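Local coordinates for Ifi204 (Mus musculus domesticus, PDB 5YZW), which probably senses foreign DNA in innate immunity, this HINb domain, a pair of OB folds, belonging to the DNA-recognising part of the family, at residues A[136-141]-A[149-154]; A[156-161]-A[188-193]. One frame throughout, in Å; residues are numbered along the deposited sequence.

Contact 1: A[136-141]-A[149-154]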
loop_
_atom_site.group_PDB
_atom_site.type_symbol
_atom_site.label_atom_id
_atom_site.label_comp_id
_atom_site.label_asym_id
_atom_site.label_seq_id
_atom_site.Cartn_x
_atom_site.Cartn_y
_atom_site.Cartn_z
ATOM N N ILE A 136 3.968 18.741 -5.527
ATOM C CA ILE A 136 2.541 19.022 -5.546
ATOM C C ILE A 136 1.927 18.632 -4.208
ATOM O O ILE A 136 2.118 17.510 -3.717
ATOM C CB ILE A 136 1.844 18.338 -6.732
ATOM C CG1 ILE A 136 0.335 18.335 -6.539
ATOM C CG2 ILE A 136 2.358 16.941 -6.910
ATOM C CD1 ILE A 136 -0.360 18.066 -7.804
ATOM N N TYR A 137 1.207 19.575 -3.611
ATOM C CA TYR A 137 0.706 19.489 -2.244
ATOM C C TYR A 137 -0.808 19.348 -2.297
ATOM O O TYR A 137 -1.499 20.242 -2.794
ATOM C CB TYR A 137 1.099 20.736 -1.438
ATOM C CG TYR A 137 2.594 20.991 -1.344
ATOM C CD1 TYR A 137 3.284 21.616 -2.380
ATOM C CD2 TYR A 137 3.314 20.598 -0.224
ATOM C CE1 TYR A 137 4.654 21.841 -2.298
ATOM C CE2 TYR A 137 4.682 20.817 -0.133
ATOM C CZ TYR A 137 5.349 21.443 -1.171
ATOM O OH TYR A 137 6.711 21.669 -1.079
ATOM N N TYR A 138 -1.317 18.232 -1.798
ATOM C CA TYR A 138 -2.753 17.979 -1.731
ATOM C C TYR A 138 -3.216 18.136 -0.287
ATOM O O TYR A 138 -2.817 17.357 0.584
ATOM C CB TYR A 138 -3.095 16.583 -2.244
ATOM C CG TYR A 138 -2.875 16.362 -3.722
ATOM C CD1 TYR A 138 -3.817 16.793 -4.646
ATOM C CD2 TYR A 138 -1.764 15.665 -4.191
ATOM C CE1 TYR A 138 -3.642 16.579 -6.000
ATOM C CE2 TYR A 138 -1.583 15.437 -5.545
ATOM C CZ TYR A 138 -2.530 15.903 -6.446
ATOM O OH TYR A 138 -2.377 15.696 -7.799
ATOM N N GLY A 139 -4.048 19.142 -0.026
ATOM C CA GLY A 139 -4.750 19.208 1.244
ATOM C C GLY A 139 -5.792 18.102 1.316
ATOM O O GLY A 139 -6.672 18.017 0.444
ATOM N N ILE A 140 -5.699 17.236 2.325
ATOM C CA ILE A 140 -6.691 16.191 2.544
ATOM C C ILE A 140 -7.275 16.354 3.940
ATOM O O ILE A 140 -6.671 16.965 4.828
ATOM C CB ILE A 140 -6.121 14.757 2.381
ATOM C CG1 ILE A 140 -5.081 14.461 3.470
ATOM C CG2 ILE A 140 -5.554 14.547 0.986
ATOM C CD1 ILE A 140 -4.691 12.969 3.582
ATOM N N GLY A 141 -8.462 15.777 4.131
ATOM C CA GLY A 141 -9.104 15.831 5.431
ATOM C C GLY A 141 -10.158 14.760 5.607
ATOM O O GLY A 141 -10.527 14.047 4.671
ATOM N N VAL A 149 -0.757 15.914 1.617
ATOM C CA VAL A 149 -0.048 14.861 0.909
ATOM C C VAL A 149 0.967 15.535 0.001
ATOM O O VAL A 149 0.605 16.367 -0.836
ATOM C CB VAL A 149 -1.007 13.969 0.109
ATOM C CG1 VAL A 149 -0.229 12.888 -0.635
ATOM C CG2 VAL A 149 -2.038 13.334 1.034
ATOM N N VAL A 150 2.240 15.214 0.185
ATOM C CA VAL A 150 3.314 15.805 -0.604
ATOM C C VAL A 150 3.723 14.799 -1.666
ATOM O O VAL A 150 4.171 13.685 -1.350
ATOM C CB VAL A 150 4.504 16.214 0.277
ATOM C CG1 VAL A 150 5.576 16.896 -0.564
ATOM C CG2 VAL A 150 4.032 17.162 1.375
ATOM N N VAL A 151 3.550 15.175 -2.924
ATOM C CA VAL A 151 3.876 14.317 -4.053
ATOM C C VAL A 151 5.007 14.951 -4.845
ATOM O O VAL A 151 4.968 16.149 -5.165
ATOM C CB VAL A 151 2.643 14.057 -4.931
ATOM C CG1 VAL A 151 3.010 13.183 -6.123
ATOM C CG2 VAL A 151 1.561 13.370 -4.102
ATOM N N TYR A 152 6.020 14.149 -5.149
ATOM C CA TYR A 152 7.131 14.542 -6.002
ATOM C C TYR A 152 7.457 13.402 -6.961
ATOM O O TYR A 152 7.334 12.229 -6.606
ATOM C CB TYR A 152 8.363 14.877 -5.166
ATOM C CG TYR A 152 9.519 15.362 -5.987
ATOM C CD1 TYR A 152 9.570 16.679 -6.425
ATOM C CD2 TYR A 152 10.556 14.509 -6.337
ATOM C CE1 TYR A 152 10.622 17.136 -7.182
ATOM C CE2 TYR A 152 11.617 14.957 -7.096
ATOM C CZ TYR A 152 11.643 16.272 -7.516
ATOM O OH TYR A 152 12.693 16.729 -8.270
ATOM N N GLY A 153 7.884 13.747 -8.176
ATOM C CA GLY A 153 8.371 12.730 -9.099
ATOM C C GLY A 153 7.289 12.007 -9.879
ATOM O O GLY A 153 6.285 12.621 -10.250
ATOM N N ARG A 154 7.466 10.697 -10.113
ATOM C CA ARG A 154 6.608 9.978 -11.052
ATOM C C ARG A 154 5.126 10.168 -10.734
ATOM O O ARG A 154 4.300 10.280 -11.646
ATOM C CB ARG A 154 6.978 8.490 -11.077
ATOM C CG ARG A 154 6.578 7.696 -9.835
ATOM C CD ARG A 154 6.992 6.212 -9.947
ATOM N NE ARG A 154 7.233 5.663 -8.620
ATOM C CZ ARG A 154 6.260 5.233 -7.825
ATOM N NH1 ARG A 154 5.003 5.259 -8.244
ATOM N NH2 ARG A 154 6.534 4.792 -6.613
#
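Tyr138 and Val151 sit diagonally across two antiparallel strands, and their side chains meet at a slant. Methyl CG2 of Val151 comes to the edge of the ring, close to its plane, 4.0 Å from Tyr138 CE2. The ring is sent toward it because CG stands beside the backbone N (chi1 -68°). On the same face Ile136 lies alongside Val151, pointing the same way, with Ile136 CG2 only 3.5 Å from Val151 CB. Val149 carries this face onward: its CG2 meets both Ile140 CG2 and Ile140 CD1 at 3.7 Å, one side chain lying askew over the other. These contacts belong to the hairpin of strands 135-142 and 145-151, part of the curled sheet of an OB fold. Here the hydrogen-bonded pairs are Ile136 with Val151 and Tyr138 with Val149, and the bond from Tyr138 N to Val149 O is nearly straight (174° at the hydrogen, 2.8 Å). Tyr137 and Val150, a non-hydrogen-bonded pair, occupy the other face. They run side by side, Val150 CG2 approaching the ring obliquely at 3.9 Å from Tyr137 CD2. That ring also makes a cation-pi contact with Arg132, while Val150 touches Gln181 and Arg183 of the adjoining strand 180-183.

Contact 2: A[156-161]-A[188-193]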
loop_
_atom_site.group_PDB
_atom_site.type_symbol
_atom_site.label_atom_id
_atom_site.label_comp_id
_atom_site.label_asym_id
_atom_site.label_seq_id
_atom_site.Cartn_x
_atom_site.Cartn_y
_atom_site.Cartn_z
ATOM N N THR A 156 3.556 12.716 -9.765
ATOM C CA THR A 156 2.924 13.984 -10.121
ATOM C C THR A 156 2.110 13.884 -11.402
ATOM O O THR A 156 1.332 14.800 -11.686
ATOM C CB THR A 156 3.951 15.132 -10.260
ATOM O OG1 THR A 156 4.917 14.832 -11.272
ATOM C CG2 THR A 156 4.676 15.379 -8.952
ATOM N N ASN A 157 2.258 12.802 -12.173
ATOM C CA ASN A 157 1.493 12.636 -13.404
ATOM C C ASN A 157 0.069 12.147 -13.167
ATOM O O ASN A 157 -0.669 11.963 -14.140
ATOM C CB ASN A 157 2.196 11.660 -14.360
ATOM C CG ASN A 157 3.681 11.946 -14.518
ATOM O OD1 ASN A 157 4.500 11.027 -14.540
ATOM N ND2 ASN A 157 4.035 13.226 -14.635
ATOM N N VAL A 158 -0.341 11.928 -11.922
ATOM C CA VAL A 158 -1.678 11.410 -11.648
ATOM C C VAL A 158 -2.648 12.586 -11.669
ATOM O O VAL A 158 -2.631 13.431 -10.771
ATOM C CB VAL A 158 -1.733 10.668 -10.308
ATOM C CG1 VAL A 158 -3.172 10.284 -9.976
ATOM C CG2 VAL A 158 -0.826 9.429 -10.321
ATOM N N ARG A 159 -3.493 12.645 -12.702
ATOM C CA ARG A 159 -4.489 13.706 -12.808
ATOM C C ARG A 159 -5.386 13.688 -11.578
ATOM O O ARG A 159 -6.175 12.760 -11.383
ATOM C CB ARG A 159 -5.325 13.567 -14.090
ATOM C CG ARG A 159 -6.028 14.862 -14.519
ATOM C CD ARG A 159 -6.773 14.736 -15.853
ATOM N NE ARG A 159 -6.810 16.015 -16.568
ATOM C CZ ARG A 159 -7.791 16.405 -17.381
ATOM N NH1 ARG A 159 -8.836 15.617 -17.596
ATOM N NH2 ARG A 159 -7.729 17.589 -17.982
ATOM N N CYS A 160 -5.248 14.696 -10.728
ATOM C CA CYS A 160 -6.075 14.789 -9.537
ATOM C C CYS A 160 -6.312 16.253 -9.228
ATOM O O CYS A 160 -5.357 17.029 -9.129
ATOM C CB CYS A 160 -5.421 14.101 -8.342
ATOM S SG CYS A 160 -6.434 14.156 -6.846
ATOM N N GLU A 161 -7.575 16.622 -9.085
ATOM C CA GLU A 161 -7.948 17.962 -8.681
ATOM C C GLU A 161 -8.856 17.894 -7.458
ATOM O O GLU A 161 -9.366 16.817 -7.115
ATOM C CB GLU A 161 -8.624 18.714 -9.841
ATOM C CG GLU A 161 -7.820 18.645 -11.138
ATOM C CD GLU A 161 -6.815 19.787 -11.263
ATOM O OE1 GLU A 161 -7.085 20.881 -10.726
ATOM O OE2 GLU A 161 -5.745 19.589 -11.879
ATOM N N SER A 188 5.799 4.165 -3.304
ATOM C CA SER A 188 4.443 4.677 -3.188
ATOM C C SER A 188 3.634 4.405 -4.438
ATOM O O SER A 188 4.150 4.267 -5.556
ATOM C CB SER A 188 4.410 6.201 -2.920
ATOM O OG SER A 188 5.097 6.542 -1.731
ATOM N N TYR A 189 2.326 4.387 -4.233
ATOM C CA TYR A 189 1.378 4.248 -5.323
ATOM C C TYR A 189 0.146 5.054 -4.949
ATOM O O TYR A 189 -0.220 5.149 -3.774
ATOM C CB TYR A 189 1.005 2.763 -5.582
ATOM C CG TYR A 189 -0.128 2.616 -6.582
ATOM C CD1 TYR A 189 0.121 2.618 -7.953
ATOM C CD2 TYR A 189 -1.445 2.501 -6.159
ATOM C CE1 TYR A 189 -0.929 2.510 -8.882
ATOM C CE2 TYR A 189 -2.493 2.388 -7.067
ATOM C CZ TYR A 189 -2.238 2.398 -8.425
ATOM O OH TYR A 189 -3.292 2.281 -9.314
ATOM N N MET A 190 -0.498 5.631 -5.951
ATOM C CA MET A 190 -1.739 6.333 -5.689
ATOM C C MET A 190 -2.585 6.312 -6.949
ATOM O O MET A 190 -2.064 6.208 -8.062
ATOM C CB MET A 190 -1.485 7.783 -5.242
ATOM C CG MET A 190 -0.667 8.606 -6.230
ATOM S SD MET A 190 -0.319 10.298 -5.649
ATOM C CE MET A 190 -1.671 10.529 -4.541
ATOM N N GLN A 191 -3.899 6.400 -6.756
ATOM C CA GLN A 191 -4.823 6.583 -7.863
ATOM C C GLN A 191 -6.071 7.273 -7.332
ATOM O O GLN A 191 -6.394 7.171 -6.145
ATOM C CB GLN A 191 -5.178 5.256 -8.531
ATOM C CG GLN A 191 -6.413 4.606 -7.963
ATOM C CD GLN A 191 -6.501 3.127 -8.289
ATOM O OE1 GLN A 191 -6.820 2.314 -7.423
ATOM N NE2 GLN A 191 -6.246 2.776 -9.550
ATOM N N VAL A 192 -6.763 7.998 -8.220
ATOM C CA VAL A 192 -8.035 8.613 -7.867
ATOM C C VAL A 192 -9.145 7.593 -8.095
ATOM O O VAL A 192 -9.045 6.714 -8.959
ATOM C CB VAL A 192 -8.281 9.909 -8.673
ATOM C CG1 VAL A 192 -7.014 10.759 -8.738
ATOM C CG2 VAL A 192 -8.769 9.587 -10.064
ATOM N N ILE A 193 -10.219 7.707 -7.319
ATOM C CA ILE A 193 -11.368 6.816 -7.473
ATOM C C ILE A 193 -12.542 7.528 -8.151
ATOM O O ILE A 193 -13.388 6.892 -8.788
ATOM C CB ILE A 193 -11.800 6.240 -6.116
ATOM C CG1 ILE A 193 -10.574 5.871 -5.281
ATOM C CG2 ILE A 193 -12.697 5.024 -6.318
ATOM C CD1 ILE A 193 -10.859 5.709 -3.801
#
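Val192 and Cys160 show how one branch of a valine can join a loop to a strand. Followed outward, Val192 leaves strand 189-192 with its CB directed toward the loop. CG1 stands anti to the carbonyl carbon, which places it against the loop: it lies 3.4 Å from the backbone Arg159 O and 3.7 Å from Cys160 CB, with Cys160 SG a little farther off at 3.9 Å. The same methyl reaches Val158 CG1 at 4.1 Å, the two valines lying flank to flank and pointing opposite ways. Val158 spreads the contact along the strand, for its other methyl, CG2, lies 4.2 Å from Met190 CG, where the methionine chain passes at an angle to the valine. The joint is largely apolar, with methyls also resting near the backbone oxygens Arg159 O and Met190 O. Strand 189-192 pairs antiparallel with strand 165-169, whose Leu166 touches Cys160, Met190 and Val192. Met190 extends to Phe171 of strand 171-175, and on the far side of the loop Cys160 packs against Tyr138 of strand 135-142.

In the fold
Contact 1 is mostly buried and contact 2 only partly so, although their centres lie about 9 Å apart and both reach the same curled sheet. Their chemistry follows their place in it. Between 136-141 and 149-154, neighbouring strands are joined by paired backbone bonds with side chains on both faces; between 156-161 and 188-193, a loop meets a strand mainly through apolar side chains, without hydrogen bonds between the two segments. The chain passes from the second strand of contact 1 almost directly into the loop of contact 2. Packing of Ile136 and Val151 on Thr156 ties the two together, as does a probable hydrogen bond from Arg154 NH2 to Ser188 O.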